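Local coordinates for phosphatase (Thermotoga maritima, PDB 1NF2), which is a haloacid dehalogenase-like hydrolase that binds magnesium and probably acts as a phosphatase, at residues L13-D16 with N17-S21. Numbering follows the deposited sequence.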
loop_
_atom_site.group_PDB
_atom_site.type_symbol
_atom_site.label_atom_id
_atom_site.label_comp_id
_atom_site.label_asym_id
_atom_site.label_seq_id
_atom_site.Cartn_x
_atom_site.Cartn_y
_atom_site.Cartn_z
ATOM N N LEU A 13 11.352 2.262 -4.751
ATOM C CA LEU A 13 12.152 1.179 -5.321
ATOM C C LEU A 13 11.804 1.007 -6.806
ATOM O O LEU A 13 12.644 0.589 -7.600
ATOM C CB LEU A 13 11.893 -0.145 -4.592
ATOM C CG LEU A 13 13.073 -1.083 -4.291
ATOM C CD1 LEU A 13 12.544 -2.508 -4.179
ATOM C CD2 LEU A 13 14.132 -1.008 -5.381
ATOM N N LEU A 14 10.560 1.315 -7.174
ATOM C CA LEU A 14 10.126 1.212 -8.568
ATOM C C LEU A 14 10.326 2.550 -9.257
ATOM O O LEU A 14 10.051 3.598 -8.672
ATOM C CB LEU A 14 8.644 0.839 -8.659
ATOM C CG LEU A 14 8.181 -0.479 -8.041
ATOM C CD1 LEU A 14 6.668 -0.596 -8.189
ATOM C CD2 LEU A 14 8.886 -1.644 -8.709
ATOM N N ASN A 15 10.808 2.532 -10.496
ATOM C CA ASN A 15 10.984 3.790 -11.203
ATOM C C ASN A 15 9.626 4.184 -11.780
ATOM O O ASN A 15 8.634 3.481 -11.568
ATOM C CB ASN A 15 12.064 3.674 -12.304
ATOM C CG ASN A 15 11.710 2.678 -13.414
ATOM O OD1 ASN A 15 12.597 2.228 -14.145
ATOM N ND2 ASN A 15 10.433 2.347 -13.555
ATOM N N ASP A 16 9.575 5.301 -12.491
ATOM C CA ASP A 16 8.321 5.758 -13.066
ATOM C C ASP A 16 7.687 4.780 -14.055
ATOM O O ASP A 16 6.513 4.918 -14.394
ATOM C CB ASP A 16 8.509 7.133 -13.715
ATOM C CG ASP A 16 8.632 8.246 -12.683
ATOM O OD1 ASP A 16 8.354 7.985 -11.490
ATOM O OD2 ASP A 16 8.993 9.380 -13.062
ATOM N N ASN A 17 8.451 3.793 -14.514
ATOM C CA ASN A 17 7.908 2.806 -15.444
ATOM C C ASN A 17 7.553 1.541 -14.684
ATOM O O ASN A 17 7.352 0.482 -15.275
ATOM C CB ASN A 17 8.913 2.483 -16.555
ATOM C CG ASN A 17 9.243 3.691 -17.412
ATOM O OD1 ASN A 17 8.352 4.443 -17.812
ATOM N ND2 ASN A 17 10.526 3.877 -17.705
ATOM N N LEU A 18 7.483 1.674 -13.361
ATOM C CA LEU A 18 7.144 0.576 -12.462
ATOM C C LEU A 18 8.109 -0.605 -12.489
ATOM O O LEU A 18 7.717 -1.743 -12.239
ATOM C CB LEU A 18 5.719 0.080 -12.741
ATOM C CG LEU A 18 4.587 1.091 -12.539
ATOM C CD1 LEU A 18 3.251 0.357 -12.593
ATOM C CD2 LEU A 18 4.743 1.804 -11.195
ATOM N N GLU A 19 9.376 -0.336 -12.782
ATOM C CA GLU A 19 10.372 -1.398 -12.810
ATOM C C GLU A 19 11.474 -1.100 -11.796
ATOM O O GLU A 19 11.644 0.042 -11.360
ATOM C CB GLU A 19 10.949 -1.539 -14.221
ATOM C CG GLU A 19 11.552 -0.262 -14.773
ATOM C CD GLU A 19 11.641 -0.250 -16.293
ATOM O OE1 GLU A 19 12.218 0.710 -16.855
ATOM O OE2 GLU A 19 11.125 -1.196 -16.927
ATOM N N ILE A 20 12.199 -2.139 -11.401
ATOM C CA ILE A 20 13.290 -2.003 -10.443
ATOM C C ILE A 20 14.611 -2.131 -11.199
ATOM O O ILE A 20 14.827 -3.120 -11.891
ATOM C CB ILE A 20 13.227 -3.120 -9.375
ATOM C CG1 ILE A 20 11.920 -3.003 -8.586
ATOM C CG2 ILE A 20 14.437 -3.040 -8.456
ATOM C CD1 ILE A 20 11.751 -4.052 -7.522
ATOM N N SER A 21 15.486 -1.138 -11.073
ATOM C CA SER A 21 16.778 -1.180 -11.757
ATOM C C SER A 21 17.589 -2.387 -11.289
ATOM O O SER A 21 17.399 -2.875 -10.174
ATOM C CB SER A 21 17.579 0.098 -11.477
ATOM O OG SER A 21 18.052 0.130 -10.139
HETATM O O HOH W 1 14.968 0.981 -9.247
#
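Asn15 and Glu19 close a tight reversal: Asn15 N donates a nearly straight hydrogen bond to Glu19 O (2.8 Å, 167°), in the plane of that carbonyl. Inside it, a type I turn from Asn15 to Leu18 is fastened by Leu18 N to Asn15 O, a more bent bond whose donor stands above the carbonyl plane. Beyond the turn, water 1 continues the pairing, donating to Leu13 O and accepting from Ser21 N. With CG between the backbone N and the carbonyl carbon (chi1 63°), the Asn15 side chain reaches into the mouth of the turn, its amide group by the backbone nitrogens of Asn17, Leu18 and Glu19. With an alanine here, these nitrogens would probably lose the polar group beside them, and the turn its filling. On the buried flank, Ile20 CB faces Leu13 O at 4.2 Å; CG1 presses tightly against Leu14 CD2 (3.3 Å), CG2 meets Leu13 CD2 at 3.7 Å, and the tip, CD1, reaches Leu13 CD1 at 3.8 Å. The loop follows the DxDGT motif of the HAD family, with magnesium ligands Asp8, ending strand 4-8, and Asp10, in helix 9-13 and touched by Leu18. It leads to Ser21, the N-cap just before helix 22-31, whose OG hydrogen-bonds to Asp24 N, while Ile20 also packs on Val51 of helix 45-55.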